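Local coordinates for hypothetical 39.9 kDa protein (Saccharomyces cerevisiae, PDB 2GA8) that acts as an ATP-dependent kinase with a P-loop fold and could be involved in endoplasmic reticulum membrane assembly, at residues A[8-11]-A[12-15]; A[16-19]-A[20-23]; A[308-312]-A[313-317]. All coordinates share one frame; numbering follows the deposited sequence.

Contact 1: residues A[8-11]-A[12-15]; sequences ADDV and LQLL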
loop_
_atom_site.group_PDB
_atom_site.type_symbol
_atom_site.label_atom_id
_atom_site.label_comp_id
_atom_site.label_asym_id
_atom_site.label_seq_id
_atom_site.Cartn_x
_atom_site.Cartn_y
_atom_site.Cartn_z
ATOM N N ALA A 8 -1.640 -17.889 -1.122
ATOM C CA ALA A 8 -1.854 -17.724 -2.555
ATOM C C ALA A 8 -3.125 -18.454 -2.966
ATOM O O ALA A 8 -3.895 -17.950 -3.776
ATOM C CB ALA A 8 -0.661 -18.261 -3.337
ATOM N N ASP A 9 -3.342 -19.646 -2.415
ATOM C CA ASP A 9 -4.547 -20.394 -2.745
ATOM C C ASP A 9 -5.795 -19.653 -2.290
ATOM O O ASP A 9 -6.780 -19.583 -3.020
ATOM C CB ASP A 9 -4.523 -21.791 -2.116
ATOM C CG ASP A 9 -3.500 -22.704 -2.762
ATOM O OD1 ASP A 9 -3.186 -22.501 -3.955
ATOM O OD2 ASP A 9 -3.021 -23.637 -2.080
ATOM N N ASP A 10 -5.754 -19.091 -1.084
ATOM C CA ASP A 10 -6.909 -18.371 -0.582
ATOM C C ASP A 10 -7.166 -17.113 -1.401
ATOM O O ASP A 10 -8.314 -16.756 -1.638
ATOM C CB ASP A 10 -6.729 -18.025 0.902
ATOM C CG ASP A 10 -6.713 -19.265 1.789
ATOM O OD1 ASP A 10 -7.473 -20.215 1.499
ATOM O OD2 ASP A 10 -5.951 -19.287 2.773
ATOM N N VAL A 11 -6.101 -16.452 -1.845
ATOM C CA VAL A 11 -6.254 -15.248 -2.663
ATOM C C VAL A 11 -6.911 -15.620 -3.994
ATOM O O VAL A 11 -7.845 -14.958 -4.444
ATOM C CB VAL A 11 -4.891 -14.582 -2.939
ATOM C CG1 VAL A 11 -5.052 -13.453 -3.953
ATOM C CG2 VAL A 11 -4.315 -14.039 -1.646
ATOM N N LEU A 12 -6.435 -16.695 -4.618
ATOM C CA LEU A 12 -7.003 -17.127 -5.888
ATOM C C LEU A 12 -8.449 -17.582 -5.724
ATOM O O LEU A 12 -9.260 -17.441 -6.637
ATOM C CB LEU A 12 -6.167 -18.258 -6.498
ATOM C CG LEU A 12 -4.742 -17.867 -6.898
ATOM C CD1 LEU A 12 -4.032 -19.061 -7.521
ATOM C CD2 LEU A 12 -4.790 -16.712 -7.883
ATOM N N GLN A 13 -8.776 -18.130 -4.560
ATOM C CA GLN A 13 -10.139 -18.584 -4.333
ATOM C C GLN A 13 -11.095 -17.400 -4.283
ATOM O O GLN A 13 -12.193 -17.454 -4.836
ATOM C CB GLN A 13 -10.229 -19.380 -3.033
ATOM C CG GLN A 13 -11.627 -19.863 -2.717
ATOM C CD GLN A 13 -11.634 -20.891 -1.611
ATOM O OE1 GLN A 13 -11.221 -20.611 -0.483
ATOM N NE2 GLN A 13 -12.098 -22.096 -1.926
ATOM N N LEU A 14 -10.674 -16.331 -3.619
ATOM C CA LEU A 14 -11.517 -15.144 -3.518
ATOM C C LEU A 14 -11.634 -14.466 -4.876
ATOM O O LEU A 14 -12.720 -14.053 -5.276
ATOM C CB LEU A 14 -10.959 -14.160 -2.490
ATOM C CG LEU A 14 -11.812 -12.894 -2.297
ATOM C CD1 LEU A 14 -13.252 -13.285 -1.986
ATOM C CD2 LEU A 14 -11.245 -12.053 -1.175
ATOM N N LEU A 15 -10.522 -14.362 -5.597
ATOM C CA LEU A 15 -10.568 -13.733 -6.910
ATOM C C LEU A 15 -11.543 -14.497 -7.794
ATOM O O LEU A 15 -12.356 -13.904 -8.494
ATOM C CB LEU A 15 -9.180 -13.718 -7.561
ATOM C CG LEU A 15 -9.106 -13.121 -8.972
ATOM C CD1 LEU A 15 -9.622 -11.690 -8.961
ATOM C CD2 LEU A 15 -7.671 -13.160 -9.476
#

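Contact 2: residues A[16-19]-A[20-23]; sequences DNRI and EDNY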
loop_
_atom_site.group_PDB
_atom_site.type_symbol
_atom_site.label_atom_id
_atom_site.label_comp_id
_atom_site.label_asym_id
_atom_site.label_seq_id
_atom_site.Cartn_x
_atom_site.Cartn_y
_atom_site.Cartn_z
ATOM N N ASP A 16 -11.472 -15.822 -7.748
ATOM C CA ASP A 16 -12.366 -16.634 -8.564
ATOM C C ASP A 16 -13.821 -16.433 -8.157
ATOM O O ASP A 16 -14.704 -16.340 -9.003
ATOM C CB ASP A 16 -12.008 -18.112 -8.446
ATOM C CG ASP A 16 -12.796 -18.968 -9.414
ATOM O OD1 ASP A 16 -12.554 -18.848 -10.632
ATOM O OD2 ASP A 16 -13.662 -19.743 -8.961
ATOM N N ASN A 17 -14.066 -16.371 -6.855
ATOM C CA ASN A 17 -15.418 -16.171 -6.346
ATOM C C ASN A 17 -15.991 -14.802 -6.706
ATOM O O ASN A 17 -17.201 -14.657 -6.878
ATOM C CB ASN A 17 -15.435 -16.343 -4.827
ATOM C CG ASN A 17 -15.712 -17.772 -4.409
ATOM O OD1 ASN A 17 -15.378 -18.184 -3.298
ATOM N ND2 ASN A 17 -16.346 -18.534 -5.297
ATOM N N ARG A 18 -15.119 -13.811 -6.840
ATOM C CA ARG A 18 -15.543 -12.444 -7.147
ATOM C C ARG A 18 -15.232 -12.007 -8.576
ATOM O O ARG A 18 -15.361 -10.832 -8.912
ATOM C CB ARG A 18 -14.865 -11.482 -6.165
ATOM C CG ARG A 18 -15.085 -11.831 -4.703
ATOM C CD ARG A 18 -16.539 -11.640 -4.306
ATOM N NE ARG A 18 -16.947 -10.247 -4.467
ATOM C CZ ARG A 18 -18.151 -9.774 -4.163
ATOM N NH1 ARG A 18 -19.085 -10.584 -3.679
ATOM N NH2 ARG A 18 -18.417 -8.485 -4.328
ATOM N N ILE A 19 -14.842 -12.959 -9.415
ATOM C CA ILE A 19 -14.472 -12.694 -10.801
ATOM C C ILE A 19 -15.473 -11.865 -11.612
ATOM O O ILE A 19 -15.078 -11.070 -12.470
ATOM C CB ILE A 19 -14.206 -14.026 -11.545
ATOM C CG1 ILE A 19 -13.362 -13.765 -12.793
ATOM C CG2 ILE A 19 -15.527 -14.696 -11.911
ATOM C CD1 ILE A 19 -11.955 -13.285 -12.483
ATOM N N GLU A 20 -16.762 -12.049 -11.348
ATOM C CA GLU A 20 -17.795 -11.313 -12.068
ATOM C C GLU A 20 -18.258 -10.067 -11.320
ATOM O O GLU A 20 -19.011 -9.260 -11.862
ATOM C CB GLU A 20 -19.003 -12.222 -12.332
ATOM C CG GLU A 20 -18.749 -13.326 -13.352
ATOM C CD GLU A 20 -19.912 -14.297 -13.474
ATOM O OE1 GLU A 20 -21.047 -13.847 -13.744
ATOM O OE2 GLU A 20 -19.690 -15.514 -13.299
ATOM N N ASP A 21 -17.794 -9.905 -10.086
ATOM C CA ASP A 21 -18.194 -8.773 -9.255
ATOM C C ASP A 21 -17.110 -7.739 -8.988
ATOM O O ASP A 21 -17.410 -6.577 -8.700
ATOM C CB ASP A 21 -18.713 -9.282 -7.908
ATOM C CG ASP A 21 -19.902 -10.207 -8.054
ATOM O OD1 ASP A 21 -20.927 -9.766 -8.611
ATOM O OD2 ASP A 21 -19.810 -11.372 -7.613
ATOM N N ASN A 22 -15.852 -8.154 -9.067
ATOM C CA ASN A 22 -14.749 -7.236 -8.794
ATOM C C ASN A 22 -13.628 -7.410 -9.794
ATOM O O ASN A 22 -13.222 -8.534 -10.091
ATOM C CB ASN A 22 -14.185 -7.474 -7.386
ATOM C CG ASN A 22 -15.200 -7.201 -6.290
ATOM O OD1 ASN A 22 -15.943 -8.091 -5.869
ATOM N ND2 ASN A 22 -15.233 -5.961 -5.822
ATOM N N TYR A 23 -13.117 -6.295 -10.298
ATOM C CA TYR A 23 -12.027 -6.339 -11.261
ATOM C C TYR A 23 -10.747 -6.825 -10.589
ATOM O O TYR A 23 -9.917 -7.498 -11.204
ATOM C CB TYR A 23 -11.772 -4.960 -11.857
ATOM C CG TYR A 23 -10.801 -5.018 -13.010
ATOM C CD1 TYR A 23 -11.184 -5.571 -14.229
ATOM C CD2 TYR A 23 -9.491 -4.560 -12.872
ATOM C CE1 TYR A 23 -10.292 -5.668 -15.279
ATOM C CE2 TYR A 23 -8.584 -4.654 -13.924
ATOM C CZ TYR A 23 -8.997 -5.211 -15.124
ATOM O OH TYR A 23 -8.115 -5.302 -16.168
HETATM O O HOH W 1 -18.309 -13.586 -9.562
HETATM O O HOH W 2 -12.648 -9.745 -12.418
#

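Contact 3: residues A[308-312]-A[313-317]; sequences KRHLQ and SGLVT. With SO4 (sulfate ion), chain F; SO4 (sulfate ion), chain G.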
loop_
_atom_site.group_PDB
_atom_site.type_symbol
_atom_site.label_atom_id
_atom_site.label_comp_id
_atom_site.label_asym_id
_atom_site.label_seq_id
_atom_site.Cartn_x
_atom_site.Cartn_y
_atom_site.Cartn_z
ATOM N N LYS A 308 18.873 -5.694 15.849
ATOM C CA LYS A 308 19.938 -5.813 14.857
ATOM C C LYS A 308 19.822 -4.763 13.763
ATOM O O LYS A 308 20.831 -4.233 13.298
ATOM C CB LYS A 308 19.932 -7.199 14.221
ATOM C CG LYS A 308 20.420 -8.314 15.115
ATOM C CD LYS A 308 20.532 -9.586 14.294
ATOM C CE LYS A 308 21.105 -10.737 15.088
ATOM N NZ LYS A 308 21.182 -11.948 14.225
ATOM N N ARG A 309 18.598 -4.466 13.335
ATOM C CA ARG A 309 18.407 -3.457 12.295
ATOM C C ARG A 309 18.897 -2.103 12.784
ATOM O O ARG A 309 19.550 -1.364 12.045
ATOM C CB ARG A 309 16.933 -3.348 11.903
ATOM C CG ARG A 309 16.403 -4.555 11.170
ATOM C CD ARG A 309 14.967 -4.314 10.728
ATOM N NE ARG A 309 14.414 -5.474 10.043
ATOM C CZ ARG A 309 13.165 -5.551 9.597
ATOM N NH1 ARG A 309 12.336 -4.528 9.766
ATOM N NH2 ARG A 309 12.747 -6.649 8.985
ATOM N N HIS A 310 18.583 -1.777 14.032
ATOM C CA HIS A 310 19.010 -0.509 14.603
ATOM C C HIS A 310 20.524 -0.444 14.709
ATOM O O HIS A 310 21.120 0.611 14.506
ATOM C CB HIS A 310 18.389 -0.302 15.985
ATOM C CG HIS A 310 16.946 0.087 15.942
ATOM N ND1 HIS A 310 15.987 -0.679 15.316
ATOM C CD2 HIS A 310 16.300 1.171 16.434
ATOM C CE1 HIS A 310 14.813 -0.083 15.421
ATOM N NE2 HIS A 310 14.975 1.041 16.096
ATOM N N LEU A 311 21.143 -1.574 15.036
ATOM C CA LEU A 311 22.596 -1.623 15.157
ATOM C C LEU A 311 23.243 -1.464 13.786
ATOM O O LEU A 311 24.186 -0.689 13.619
ATOM C CB LEU A 311 23.033 -2.952 15.782
ATOM C CG LEU A 311 24.542 -3.145 15.983
ATOM C CD1 LEU A 311 25.082 -2.065 16.908
ATOM C CD2 LEU A 311 24.813 -4.530 16.559
ATOM N N GLN A 312 22.730 -2.196 12.800
ATOM C CA GLN A 312 23.274 -2.135 11.446
ATOM C C GLN A 312 23.061 -0.766 10.827
ATOM O O GLN A 312 23.842 -0.331 9.981
ATOM C CB GLN A 312 22.616 -3.184 10.555
ATOM C CG GLN A 312 22.801 -4.611 11.018
ATOM C CD GLN A 312 22.014 -5.588 10.170
ATOM O OE1 GLN A 312 20.798 -5.452 10.013
ATOM N NE2 GLN A 312 22.701 -6.582 9.617
ATOM N N SER A 313 21.998 -0.094 11.253
ATOM C CA SER A 313 21.657 1.226 10.740
ATOM C C SER A 313 22.338 2.351 11.511
ATOM O O SER A 313 22.191 3.526 11.170
ATOM C CB SER A 313 20.138 1.417 10.775
ATOM O OG SER A 313 19.489 0.405 10.024
ATOM N N GLY A 314 23.076 1.990 12.556
ATOM C CA GLY A 314 23.782 2.985 13.343
ATOM C C GLY A 314 22.971 3.725 14.392
ATOM O O GLY A 314 23.506 4.593 15.081
ATOM N N LEU A 315 21.691 3.391 14.523
ATOM C CA LEU A 315 20.832 4.048 15.505
ATOM C C LEU A 315 21.280 3.786 16.942
ATOM O O LEU A 315 21.019 4.591 17.836
ATOM C CB LEU A 315 19.379 3.596 15.332
ATOM C CG LEU A 315 18.590 4.151 14.138
ATOM C CD1 LEU A 315 19.313 3.851 12.837
ATOM C CD2 LEU A 315 17.199 3.540 14.128
ATOM N N VAL A 316 21.945 2.654 17.161
ATOM C CA VAL A 316 22.438 2.289 18.487
ATOM C C VAL A 316 23.879 1.798 18.363
ATOM O O VAL A 316 24.321 1.458 17.269
ATOM C CB VAL A 316 21.570 1.173 19.123
ATOM C CG1 VAL A 316 20.167 1.699 19.405
ATOM C CG2 VAL A 316 21.501 -0.031 18.194
ATOM N N THR A 317 24.613 1.764 19.471
ATOM C CA THR A 317 26.002 1.309 19.421
ATOM C C THR A 317 26.158 -0.170 19.763
ATOM O O THR A 317 27.182 -0.774 19.443
ATOM C CB THR A 317 26.919 2.123 20.373
ATOM O OG1 THR A 317 26.616 1.801 21.733
ATOM C CG2 THR A 317 26.728 3.617 20.150
HETATM S S SO4 F . 15.681 -8.464 8.355
HETATM O O1 SO4 F . 16.000 -7.614 9.516
HETATM O O2 SO4 F . 15.964 -7.720 7.112
HETATM O O3 SO4 F . 16.506 -9.687 8.400
HETATM O O4 SO4 F . 14.253 -8.836 8.390
HETATM S S SO4 G . 8.935 -5.978 8.397
HETATM O O1 SO4 G . 9.552 -4.763 8.972
HETATM O O2 SO4 G . 8.706 -5.774 6.955
HETATM O O3 SO4 G . 9.824 -7.130 8.623
HETATM O O4 SO4 G . 7.647 -6.231 9.075
#

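Contact 1: residues A[8-11]-A[12-15]
The amide N of Gln13 donates to the carbonyl O of Asp9 at 2.9 Å, with an N-H...O angle of 142°. In the bond before it, Leu12 N meets Ala8 O at 3.0 Å and 164°. Leu14 N to Asp10 O and Leu15 N to Val11 O complete four successive i to i+4 bonds, so every carbonyl of residues 8-11 is taken by an amide of residues 12-15.

Side chains of the later turn also lie against these oxygens. Leu12 has CG beside its own backbone N (chi1 -65°), which carries the branch point over the preceding turn and sets CG 3.2 Å from Ala8 O. The backbone alone sets the CB positions, that of Gln13 lying 3.5 Å from Asp9 O and that of Leu15 3.6 Å from Val11 O.

This is the middle of helix 4-17, an amphipathic helix at the N-terminal end of the chain that packs on the central parallel sheet of the P-loop fold. Its inner face carries Val11, which touches Leu291, Ile262 and Val27 on three strands of that sheet as well as Ile48 of helix 47-58. Leu15, one turn on, continues this face onto Val25 and Ile262, while Ala8 meets Ile47 and Ile48.

Asp9 and Gln13, one turn apart, lie on the exposed side of the helix, where the chain of Gln13 runs out extended beyond CG. Asp10 stands at the border between the two sides, its side chain touching Tyr293 of strand 290-296. As modelled, OE1 of Gln13 and OD1 of Asp10 are 4.3 Å apart.

Contact 2: residues A[16-19]-A[20-23]
The carbonyl of Arg18, the first residue after helix 4-17 to leave helical backbone angles, takes two amides: Asn22 N at 2.7 Å, nearly along the C=O axis, and Asp21 N at 2.9 Å, standing above the carbonyl plane.

The side chain of Arg18 doubles back over the same turn. Bends at chi2 (-68°) and chi3 (-62°) fold the guanidinium toward Asn22, whose OD1 it grips side-on with two nitrogens, NE at 2.8 Å and NH2 at 2.9 Å. The shared oxygen lies close to the guanidinium plane, while the amide plane is turned 36° from it. The other end of the Asn22 amide is also held, as ND2 donates to Thr287 O and Ser206 OG, so the rotation of this buried group is fixed from both ends.

Asp21 approaches differently: its CB covers one face of the guanidinium, 3.7 Å from NH2 of Arg18. Its carboxylate oxygen OD2 stays well out of the guanidinium plane near NH1 and can contribute only charge attraction.

Two waters fill out the turn. One accepts from Glu20 N and donates to Asn17 O, with a weak further bond to Asp21 OD2; the other bridges the carbonyl oxygens of Ile19 and Asn22. Beyond the turn, Tyr23 makes a cation-pi contact with Arg261.

Residues 18-21, with Ile19 and Glu20 at the corners, form a type I beta turn, here joining the end of helix 4-17 to strand 25-30, the strand that leads into the P-loop.

Contact 3: residues A[308-312]-A[313-317]
A Schellman motif ends helix 299-312, and one turn before its close the helix presents an arginine to two sulfates at the P-loop. Gly314 supplies the positive phi (81°) of the motif; a side chain at these backbone angles would press on the carbonyl O of Ser313. Its amide N bonds to Leu311 O at 3.1 Å, and His310 O receives weak bonds from the amides of Leu315 and Val316.

Before the glycine, Arg309 O accepts both Ser313 N and Ser313 OG, the latter at 2.7 Å, from opposite faces of the carbonyl plane.

CG2 of Val316 packs on the backbone of Leu311 and on CB of His310. The imidazole of His310 meets Leu315 obliquely, CD2 to CD2 at 3.4 Å, while its ND1 is hydrogen-bonded to Val306 O. Trimming His310 to an alanine is likely to open a gap beside CD2 of Leu315 and to leave Val306 O without its side-chain partner.

The end of the Arg309 side chain leads away from the cap. Its extended chain places the guanidinium between the two sulfates, probably from the crystallisation liquor; P-loop groups including Gly34 N, Gly36 N and Lys37 NZ also bond to sulfate here. Such a position is consistent with a role for this arginine near the phosphates of bound ATP. The sulfate of chain F is held by NE of Arg309 to its O1 at 2.7 Å and by NH2 to its O4. The sulfate of chain G receives NH1 of Arg309 on O1 at 2.9 Å, with an almost straight angle of 174°, and NH2 on O3 at 3.0 Å.

Contacts 1 and 2 are successive parts of one element: residues 8-15 form the body of helix 4-17, and residues 16-23 bring it to its end and turn the chain toward strand 25-30. Their centres are 11 Å apart, and both lie away from the ATP site inferred by similarity. Contact 3 stands at another helix end, with its centre 38 Å from that of contact 1 and 45 Å from that of contact 2; even the nearest atoms of contacts 2 and 3 are about 30 Å apart, on opposite sides of the chain's centre. Of the three, contact 3 borders the probable nucleotide site, the side chain of Arg309 lying about 4 Å from Gly34.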